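Endo-1,4-beta-xylanase (Bacteroides thetaiotaomicron VPI-5482, PDB 3KST) probably hydrolyses glycosidic bonds in xylan or related plant polysaccharides, as a calcium-containing member of glycoside hydrolase family 43. Local coordinates at residues Y39-T44 / G78-E83; E48-F53 / Q66-T71; D150-W155 / G186-G191; S180-Q185 / L203-N208. All blocks are in the same frame, centred on the assembly; numbering follows the deposited sequence.

Contact 1 (Y39-T44 / G78-E83); sequences YGTGGT and GFWAPE. With CA (calcium ion), chain C.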
# COMPACT_ATOMS: atom_id res chain seq x y z
N TYR A 39 1.93 7.69 -4.29
CA TYR A 39 2.22 8.15 -2.92
C TYR A 39 2.94 7.03 -2.21
O TYR A 39 2.54 5.88 -2.35
CB TYR A 39 0.94 8.44 -2.16
CG TYR A 39 -0.05 9.26 -2.95
CD1 TYR A 39 -0.94 8.64 -3.84
CD2 TYR A 39 -0.09 10.66 -2.83
CE1 TYR A 39 -1.84 9.38 -4.60
CE2 TYR A 39 -0.99 11.40 -3.58
CZ TYR A 39 -1.88 10.75 -4.46
OH TYR A 39 -2.79 11.47 -5.19
N GLY A 40 4.00 7.36 -1.48
CA GLY A 40 4.73 6.37 -0.68
C GLY A 40 5.43 6.95 0.54
O GLY A 40 5.31 8.14 0.85
N THR A 41 6.17 6.08 1.22
CA THR A 41 6.99 6.43 2.37
C THR A 41 8.26 7.10 1.89
O THR A 41 9.01 6.50 1.13
CB THR A 41 7.38 5.17 3.15
OG1 THR A 41 6.18 4.58 3.62
CG2 THR A 41 8.34 5.47 4.34
N GLY A 42 8.52 8.31 2.35
CA GLY A 42 9.74 9.04 2.02
C GLY A 42 9.71 9.75 0.70
O GLY A 42 8.66 9.89 0.08
N GLY A 43 10.88 10.25 0.30
CA GLY A 43 11.02 10.98 -0.95
C GLY A 43 10.40 12.36 -0.89
O GLY A 43 10.16 12.97 -1.92
N THR A 44 10.17 12.87 0.32
CA THR A 44 9.56 14.18 0.52
C THR A 44 10.61 15.25 0.24
O THR A 44 11.82 14.99 0.36
CB THR A 44 9.04 14.38 1.98
OG1 THR A 44 10.14 14.35 2.90
CG2 THR A 44 8.06 13.30 2.36
N GLY A 78 7.68 9.11 11.50
CA GLY A 78 7.04 7.88 11.07
C GLY A 78 5.86 8.01 10.10
O GLY A 78 4.88 7.26 10.23
N PHE A 79 5.92 8.96 9.17
CA PHE A 79 4.89 9.06 8.10
C PHE A 79 5.16 7.96 7.08
O PHE A 79 6.06 8.08 6.23
CB PHE A 79 4.86 10.44 7.48
CG PHE A 79 4.30 11.46 8.40
CD1 PHE A 79 2.94 11.73 8.37
CD2 PHE A 79 5.09 12.02 9.42
CE1 PHE A 79 2.39 12.67 9.26
CE2 PHE A 79 4.56 12.95 10.31
CZ PHE A 79 3.21 13.27 10.24
N TRP A 80 4.41 6.85 7.21
CA TRP A 80 4.57 5.65 6.37
C TRP A 80 3.30 5.16 5.65
O TRP A 80 2.16 5.36 6.12
CB TRP A 80 5.01 4.44 7.22
CG TRP A 80 6.16 4.64 8.14
CD1 TRP A 80 7.23 5.48 7.97
CD2 TRP A 80 6.37 3.96 9.37
NE1 TRP A 80 8.09 5.37 9.03
CE2 TRP A 80 7.59 4.44 9.91
CE3 TRP A 80 5.66 2.99 10.07
CZ2 TRP A 80 8.10 3.99 11.14
CZ3 TRP A 80 6.16 2.54 11.31
CH2 TRP A 80 7.39 3.03 11.82
N ALA A 81 3.52 4.47 4.54
CA ALA A 81 2.50 3.65 3.88
C ALA A 81 1.16 4.35 3.57
O ALA A 81 0.08 3.86 3.93
CB ALA A 81 2.28 2.35 4.72
N PRO A 82 1.23 5.48 2.83
CA PRO A 82 0.01 6.18 2.45
C PRO A 82 -0.76 5.46 1.34
O PRO A 82 -0.16 4.75 0.54
CB PRO A 82 0.55 7.51 1.94
CG PRO A 82 1.86 7.14 1.29
CD PRO A 82 2.42 6.07 2.17
N GLU A 83 -2.08 5.55 1.37
CA GLU A 83 -2.95 5.13 0.25
C GLU A 83 -3.96 6.26 0.09
O GLU A 83 -4.39 6.84 1.08
CB GLU A 83 -3.64 3.79 0.48
CG GLU A 83 -2.64 2.62 0.75
CD GLU A 83 -3.18 1.20 0.58
OE1 GLU A 83 -4.39 0.94 0.29
OE2 GLU A 83 -2.33 0.26 0.72
CA CA C . -0.14 0.04 1.46
O HOH W 1 7.08 9.60 4.39
O HOH W 2 -0.70 1.37 3.49
O HOH W 3 1.07 2.28 1.22
O HOH W 4 0.71 -0.03 -0.86
O HOH W 5 -0.16 -2.38 0.51
O HOH W 6 -1.05 -1.56 3.25
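Thr41 CG2 meets the indole of Trp80 obliquely, 3.8 Å from CD1, with the two side chains lying alongside one another. One face of that indole carries Gly78 O, 3.5 Å above the plane and displaced toward the rim. The pyrrolidine ring of Pro82 leans on the opposing strand instead: its CG lies 3.5 Å from Gly40 N, and Tyr39 CB also packs against CG. Beyond CB the phenol of Tyr39 leads elsewhere, its OH bonding to Pro111 O.

The direct polar link is nearly straight. Ala81 N donates to Thr41 OG1 over 2.8 Å (173°); the first torsion of Thr41 sets OG1 anti to its carbonyl carbon, chi1 -62°, and CG2 beside that carbon, near the CD1 corner of the indole. A second link runs through water 1, which accepts from Gly42 N and donates to Phe79 O.

Farther along strand 80-87, Glu83 OE2 binds calcium at 2.3 Å; His251 is another ligand. Waters 2 and 3, both on the metal, also donate to Ala81 O and Pro82 O, respectively. Thr41 OG1 has a further partner in Asp26, the predicted proton acceptor, so one hydroxyl ties the backbone leading to the metal ligand to a probable catalytic carboxylate.

Contact 2 (E48-F53 / Q66-T71); sequences EGFACF and QALSAT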
# COMPACT_ATOMS: atom_id res chain seq x y z
N GLU A 48 8.51 16.35 6.83
CA GLU A 48 7.82 15.09 7.16
C GLU A 48 6.43 15.08 6.50
O GLU A 48 5.77 16.13 6.36
CB GLU A 48 7.68 14.93 8.70
CG GLU A 48 8.99 14.82 9.51
CD GLU A 48 9.62 13.43 9.54
OE1 GLU A 48 8.91 12.41 9.39
OE2 GLU A 48 10.84 13.33 9.76
N GLY A 49 6.00 13.89 6.09
CA GLY A 49 4.71 13.68 5.47
C GLY A 49 4.79 12.85 4.20
O GLY A 49 5.47 11.84 4.18
N PHE A 50 4.03 13.23 3.17
CA PHE A 50 4.00 12.47 1.93
C PHE A 50 4.06 13.36 0.72
O PHE A 50 3.45 14.45 0.70
CB PHE A 50 2.76 11.55 1.81
CG PHE A 50 2.57 10.66 3.01
CD1 PHE A 50 3.47 9.62 3.28
CD2 PHE A 50 1.53 10.89 3.90
CE1 PHE A 50 3.34 8.83 4.39
CE2 PHE A 50 1.38 10.08 5.03
CZ PHE A 50 2.29 9.04 5.26
N ALA A 51 4.81 12.89 -0.28
CA ALA A 51 4.85 13.54 -1.58
C ALA A 51 3.76 12.94 -2.45
O ALA A 51 3.18 11.90 -2.13
CB ALA A 51 6.22 13.33 -2.25
N CYS A 52 3.51 13.62 -3.57
CA CYS A 52 2.62 13.16 -4.64
C CYS A 52 3.44 13.19 -5.93
O CYS A 52 4.07 14.19 -6.20
CB CYS A 52 1.40 14.05 -4.82
SG CYS A 52 0.39 13.55 -6.24
N PHE A 53 3.45 12.09 -6.66
CA PHE A 53 4.05 12.04 -8.01
C PHE A 53 2.94 11.72 -9.00
O PHE A 53 2.06 10.93 -8.66
CB PHE A 53 5.13 10.96 -8.10
CG PHE A 53 6.25 11.13 -7.13
CD1 PHE A 53 6.13 10.62 -5.84
CD2 PHE A 53 7.43 11.77 -7.50
CE1 PHE A 53 7.18 10.76 -4.90
CE2 PHE A 53 8.48 11.92 -6.59
CZ PHE A 53 8.36 11.42 -5.27
N GLN A 66 3.93 18.44 -1.99
CA GLN A 66 3.83 17.74 -0.70
C GLN A 66 2.35 17.50 -0.40
O GLN A 66 1.67 18.40 0.10
CB GLN A 66 4.45 18.61 0.37
CG GLN A 66 4.53 17.97 1.75
CD GLN A 66 5.85 17.29 2.10
OE1 GLN A 66 6.88 17.44 1.42
NE2 GLN A 66 5.85 16.59 3.23
N ALA A 67 1.87 16.29 -0.70
CA ALA A 67 0.48 15.85 -0.45
C ALA A 67 0.04 16.10 0.99
O ALA A 67 -1.07 16.60 1.22
CB ALA A 67 0.30 14.35 -0.79
N LEU A 68 0.91 15.74 1.93
CA LEU A 68 0.63 15.94 3.36
C LEU A 68 1.87 16.44 4.09
O LEU A 68 2.97 15.91 3.91
CB LEU A 68 0.08 14.65 3.97
CG LEU A 68 -0.18 14.61 5.48
CD1 LEU A 68 -1.40 13.75 5.75
CD2 LEU A 68 1.03 14.13 6.28
N SER A 69 1.68 17.51 4.87
CA SER A 69 2.71 18.11 5.71
C SER A 69 2.38 17.70 7.16
O SER A 69 1.19 17.65 7.59
CB SER A 69 2.73 19.64 5.55
OG SER A 69 2.95 20.03 4.19
N ALA A 70 3.42 17.40 7.92
CA ALA A 70 3.30 16.94 9.31
C ALA A 70 2.48 17.88 10.19
O ALA A 70 1.70 17.40 11.02
CB ALA A 70 4.64 16.73 9.92
N THR A 71 2.63 19.19 10.01
CA THR A 71 1.87 20.20 10.77
C THR A 71 0.34 20.09 10.63
O THR A 71 -0.43 20.45 11.56
CB THR A 71 2.34 21.68 10.51
OG1 THR A 71 2.11 22.07 9.15
CG2 THR A 71 3.81 21.88 10.95
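Gln66 runs its side chain back over the carbonyl of Phe50. CB points away from the facing strand and CG is anti to the backbone N (chi1 -175°), but a bend at chi2 (96°) returns the chain: CG lies 3.8 Å from Phe50 O and CD 4.0 Å from the same oxygen. At the tip, NE2 donates to Leu68 O over 3.0 Å, within its own segment; NE2 also donates to Gly47 O, and OE1, the other end of the amide, accepts from Ala46 N. Leu68 O therefore has two donors, because Phe50 N bonds it as well.

Phe50 and Leu68 form an antiparallel hydrogen-bonded pair, completed by Leu68 N, which donates to Phe50 O at 3.1 Å, and Ala70 N donates to Glu48 O from well above the carbonyl plane. The side chains of Phe50 and Leu68 point the same way, Phe50 CD2 against Leu68 CB at 4.0 Å, and both reach Leu95 of strand 92-99. Gly49 CA comes within 3.2 Å of Leu68 O in a CA-H...O contact; a CB on Gly49 would collide with that oxygen. Ala70 CB rests on Glu48 CB at 3.7 Å.

Two residues, Ala67 and Leu68, stand opposite the single Phe50, which makes this a classic beta bulge, set in the antiparallel hairpin of strands 49-55 and 60-69 that belongs to a blade of the family's propeller fold.

Contact 3 (D150-W155 / G186-G191); sequences DGNVIW and GKVAEG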
# COMPACT_ATOMS: atom_id res chain seq x y z
N ASP A 150 1.01 -10.50 17.47
CA ASP A 150 1.78 -11.76 17.44
C ASP A 150 2.70 -11.60 16.24
O ASP A 150 2.51 -12.22 15.17
CB ASP A 150 0.86 -12.96 17.28
CG ASP A 150 1.59 -14.29 17.44
OD1 ASP A 150 2.83 -14.32 17.66
OD2 ASP A 150 0.89 -15.32 17.39
N GLY A 151 3.68 -10.74 16.48
CA GLY A 151 4.47 -10.14 15.44
C GLY A 151 3.58 -9.08 14.84
O GLY A 151 2.53 -8.65 15.44
N ASN A 152 3.93 -8.61 13.64
CA ASN A 152 3.04 -7.77 12.88
C ASN A 152 1.98 -8.68 12.27
O ASN A 152 2.32 -9.58 11.50
CB ASN A 152 3.75 -7.04 11.74
CG ASN A 152 4.73 -5.98 12.20
OD1 ASN A 152 5.14 -5.89 13.37
ND2 ASN A 152 5.11 -5.13 11.25
N VAL A 153 0.71 -8.45 12.64
CA VAL A 153 -0.46 -9.22 12.15
C VAL A 153 -1.46 -8.31 11.48
O VAL A 153 -1.79 -7.23 11.99
CB VAL A 153 -1.11 -9.99 13.32
CG1 VAL A 153 -2.33 -10.81 12.86
CG2 VAL A 153 -0.08 -10.89 13.94
N ILE A 154 -1.94 -8.73 10.31
CA ILE A 154 -2.94 -8.00 9.57
C ILE A 154 -4.34 -8.30 10.14
O ILE A 154 -4.77 -9.46 10.20
CB ILE A 154 -2.90 -8.33 8.06
CG1 ILE A 154 -1.53 -7.91 7.50
CG2 ILE A 154 -4.06 -7.57 7.34
CD1 ILE A 154 -1.29 -8.27 6.02
N TRP A 155 -4.99 -7.24 10.57
CA TRP A 155 -6.36 -7.24 11.10
C TRP A 155 -7.28 -6.49 10.15
O TRP A 155 -6.84 -5.79 9.24
CB TRP A 155 -6.37 -6.56 12.48
CG TRP A 155 -5.83 -7.44 13.55
CD1 TRP A 155 -4.52 -7.74 13.78
CD2 TRP A 155 -6.58 -8.16 14.51
NE1 TRP A 155 -4.40 -8.58 14.86
CE2 TRP A 155 -5.66 -8.85 15.33
CE3 TRP A 155 -7.94 -8.26 14.78
CZ2 TRP A 155 -6.07 -9.67 16.40
CZ3 TRP A 155 -8.36 -9.06 15.83
CH2 TRP A 155 -7.42 -9.79 16.60
N GLY A 186 12.28 -12.03 11.63
CA GLY A 186 11.19 -11.54 12.45
C GLY A 186 9.92 -12.33 12.21
O GLY A 186 9.94 -13.41 11.62
N LYS A 187 8.80 -11.78 12.69
CA LYS A 187 7.47 -12.39 12.53
C LYS A 187 6.61 -11.22 12.05
O LYS A 187 6.13 -10.43 12.86
CB LYS A 187 6.99 -12.99 13.85
CG LYS A 187 5.72 -13.76 13.70
CD LYS A 187 5.28 -14.43 14.99
CE LYS A 187 4.06 -15.29 14.75
NZ LYS A 187 3.65 -16.15 15.88
N VAL A 188 6.46 -11.11 10.73
CA VAL A 188 5.83 -9.95 10.09
C VAL A 188 4.95 -10.30 8.89
O VAL A 188 5.43 -10.95 7.98
CB VAL A 188 6.94 -8.97 9.55
CG1 VAL A 188 6.34 -7.78 8.74
CG2 VAL A 188 7.83 -8.45 10.70
N ALA A 189 3.69 -9.89 8.94
CA ALA A 189 2.73 -9.96 7.84
C ALA A 189 2.20 -8.51 7.85
O ALA A 189 1.80 -7.98 8.90
CB ALA A 189 1.63 -10.94 8.13
N GLU A 190 2.27 -7.84 6.71
CA GLU A 190 1.95 -6.40 6.65
C GLU A 190 1.67 -5.94 5.23
O GLU A 190 1.60 -6.77 4.30
CB GLU A 190 3.10 -5.59 7.27
CG GLU A 190 4.43 -5.64 6.49
CD GLU A 190 5.59 -4.87 7.15
OE1 GLU A 190 5.51 -4.55 8.36
OE2 GLU A 190 6.57 -4.59 6.44
N GLY A 191 1.52 -4.61 5.08
CA GLY A 191 1.25 -3.99 3.80
C GLY A 191 0.08 -4.62 3.06
O GLY A 191 0.24 -4.99 1.91
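Lys187 and Asp150 supply the charged interaction: NZ lies 2.7 Å from Asp150 OD1 in a salt bridge, meeting the carboxylate from above its plane. The lysine is stretched out along its whole length, so that CD and CE pass Asp150 O before NZ arrives. Asp150 OD2 has a second salt bridge, to Lys176. An alanine at Lys187 is likely to leave Asp150 OD1 without its charged mate and to strip the aliphatic cover from Asp150 O.

Backbone bonds make a single bridge about Asn152, whose N donates to Lys187 O (3.0 Å) and whose O accepts from Ala189 N (2.9 Å). Gly151 CA adds a CA-H...O contact to Lys187 O.

Among side chains, Asn152 ND2 donates to Glu190 OE1 at 3.0 Å, nearly along the C-O axis of the acceptor; the amide and carboxylate planes stand 38° apart. Tyr215 OH holds the other oxygen of Glu190, the predicted proton donor, so Asn152 and Tyr215 together would limit its rotation. The apolar contact is Ile154 CG1 with Ala189 CB at 4.4 Å.

Segments 152-155 and 189-191 run at 61° to one another. Strand 152-158 is an inner strand of one four-stranded sheet, strand 189-197 an outermost strand of the next; Ile154 and Ala189 touch strand 172-175, Asn152 and Glu190 strand 141-148.

Contact 4 (S180-Q185 / L203-N208); sequences SWELLQ and LIYSAN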
# COMPACT_ATOMS: atom_id res chain seq x y z
N SER A 180 7.46 -21.02 5.99
CA SER A 180 8.91 -20.77 5.86
C SER A 180 9.31 -19.45 5.19
O SER A 180 10.07 -18.66 5.77
CB SER A 180 9.60 -21.93 5.14
OG SER A 180 10.96 -21.61 4.90
N TRP A 181 8.79 -19.19 3.99
CA TRP A 181 9.12 -17.96 3.24
C TRP A 181 8.74 -16.69 3.98
O TRP A 181 9.36 -15.65 3.76
CB TRP A 181 8.51 -17.93 1.83
CG TRP A 181 7.04 -17.53 1.72
CD1 TRP A 181 5.95 -18.35 1.68
CD2 TRP A 181 6.53 -16.19 1.63
NE1 TRP A 181 4.80 -17.62 1.59
CE2 TRP A 181 5.12 -16.29 1.53
CE3 TRP A 181 7.12 -14.91 1.63
CZ2 TRP A 181 4.29 -15.16 1.45
CZ3 TRP A 181 6.31 -13.79 1.52
CH2 TRP A 181 4.90 -13.92 1.43
N GLU A 182 7.73 -16.79 4.85
CA GLU A 182 7.24 -15.69 5.70
C GLU A 182 8.01 -15.49 7.01
O GLU A 182 7.69 -14.57 7.75
CB GLU A 182 5.77 -15.94 6.11
CG GLU A 182 4.80 -16.09 4.98
CD GLU A 182 3.43 -16.57 5.41
OE1 GLU A 182 3.30 -17.26 6.46
OE2 GLU A 182 2.48 -16.29 4.64
N LEU A 183 8.96 -16.38 7.33
CA LEU A 183 9.74 -16.36 8.56
C LEU A 183 11.26 -16.40 8.28
O LEU A 183 12.01 -17.14 8.94
CB LEU A 183 9.29 -17.55 9.46
CG LEU A 183 7.80 -17.55 9.87
CD1 LEU A 183 7.39 -18.88 10.49
CD2 LEU A 183 7.51 -16.39 10.79
N LEU A 184 11.69 -15.62 7.30
CA LEU A 184 13.11 -15.41 7.05
C LEU A 184 13.71 -14.46 8.10
O LEU A 184 14.85 -14.65 8.52
CB LEU A 184 13.36 -14.92 5.62
CG LEU A 184 13.09 -15.86 4.45
CD1 LEU A 184 13.07 -15.07 3.13
CD2 LEU A 184 14.13 -17.01 4.36
N GLN A 185 12.97 -13.42 8.52
CA GLN A 185 13.45 -12.48 9.53
C GLN A 185 12.27 -11.90 10.31
O GLN A 185 11.37 -11.35 9.69
CB GLN A 185 14.26 -11.37 8.88
CG GLN A 185 14.82 -10.37 9.84
CD GLN A 185 15.76 -9.36 9.19
OE1 GLN A 185 16.41 -9.64 8.18
NE2 GLN A 185 15.84 -8.18 9.79
N LEU A 203 -6.68 -11.00 -0.39
CA LEU A 203 -5.88 -10.18 0.52
C LEU A 203 -4.42 -10.42 0.13
O LEU A 203 -3.88 -11.52 0.34
CB LEU A 203 -6.15 -10.55 1.98
CG LEU A 203 -5.55 -9.70 3.11
CD1 LEU A 203 -6.22 -10.09 4.45
CD2 LEU A 203 -4.05 -9.78 3.24
N ILE A 204 -3.80 -9.38 -0.46
CA ILE A 204 -2.43 -9.41 -0.96
C ILE A 204 -1.54 -8.67 0.08
O ILE A 204 -1.81 -7.50 0.47
CB ILE A 204 -2.38 -8.79 -2.39
CG1 ILE A 204 -3.50 -9.38 -3.29
CG2 ILE A 204 -1.02 -9.02 -2.98
CD1 ILE A 204 -3.98 -8.46 -4.39
N TYR A 205 -0.51 -9.35 0.57
CA TYR A 205 0.30 -8.85 1.67
C TYR A 205 1.77 -9.13 1.52
O TYR A 205 2.16 -9.97 0.67
CB TYR A 205 -0.22 -9.51 2.99
CG TYR A 205 -0.02 -11.01 3.03
CD1 TYR A 205 -1.00 -11.89 2.54
CD2 TYR A 205 1.17 -11.57 3.55
CE1 TYR A 205 -0.79 -13.30 2.56
CE2 TYR A 205 1.38 -12.97 3.56
CZ TYR A 205 0.38 -13.82 3.08
OH TYR A 205 0.57 -15.19 3.05
N SER A 206 2.57 -8.47 2.36
CA SER A 206 4.01 -8.70 2.42
C SER A 206 4.41 -9.37 3.75
O SER A 206 3.77 -9.16 4.78
CB SER A 206 4.77 -7.38 2.26
OG SER A 206 4.45 -6.71 1.05
N ALA A 207 5.45 -10.22 3.71
CA ALA A 207 5.99 -10.86 4.92
C ALA A 207 7.50 -10.67 5.03
O ALA A 207 8.18 -10.45 4.00
CB ALA A 207 5.58 -12.37 5.00
N ASN A 208 7.97 -10.74 6.28
CA ASN A 208 9.36 -10.53 6.75
C ASN A 208 9.64 -9.09 7.04
O ASN A 208 8.91 -8.20 6.56
CB ASN A 208 10.43 -11.10 5.80
CG ASN A 208 10.28 -12.55 5.64
OD1 ASN A 208 10.48 -13.30 6.59
ND2 ASN A 208 9.88 -12.98 4.44
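Tyr205 and Glu182 stand at about a right angle, the carboxylate plane turned 61° from the phenol ring. Tyr205 OH donates to Glu182 OE2 over 2.7 Å, and that oxygen lies in the plane of the ring, at its edge. The first torsion of Tyr205, chi1 65°, tucks the ring between backbone N and carbonyl carbon and sends its hydroxyl toward the 180-185 turn. Glu182 OE1, at the other end of the carboxylate, forms a salt bridge with Lys231.

Trp181 crosses Tyr205 obliquely. One face of its indole is covered by Glu182 CG, 3.5 Å above the centre, while CZ3 packs on Ala207 CB at 3.8 Å. Ala207 CB also meets Glu182 CB.

The amide of Asn208 meets Trp181 O in its own plane: ND2 donates over 2.8 Å, nearly straight (171°) and in the carbonyl plane. Its OD1 takes two bonds from one face of the amide, from Leu184 N at 2.7 Å and Gln185 N at 3.2 Å. A leucine at Asn208 would probably leave those two N-H groups and Trp181 O without mates and set the turn free to shift.

One side chain just past the end of strand 200-207 thus bonds three main-chain groups of a 3-10 turn and its exit, fastening an inter-blade loop of the propeller to the strand.

In the fold
Along the chain, contacts 1 and 2 come first, contact 2 lying within the span that contact 1 closes, and contacts 3 and 4 follow with alternating segments. Each pair is tight: contacts 1 and 2 have centres about 8 Å apart, as do contacts 3 and 4, whereas contacts 2 and 4 are about 29 Å apart, on opposite sides of the chain's centre. Strands 35-41 and 49-55 are sheet neighbours joining the first pair; strands 189-197 and 200-207 join the second, where Ser206 N and Glu190 O are probably hydrogen-bonded. Such a layout fits the five-bladed beta-propeller of family 43, in which blades face each other across a central calcium and the predicted catalytic residues.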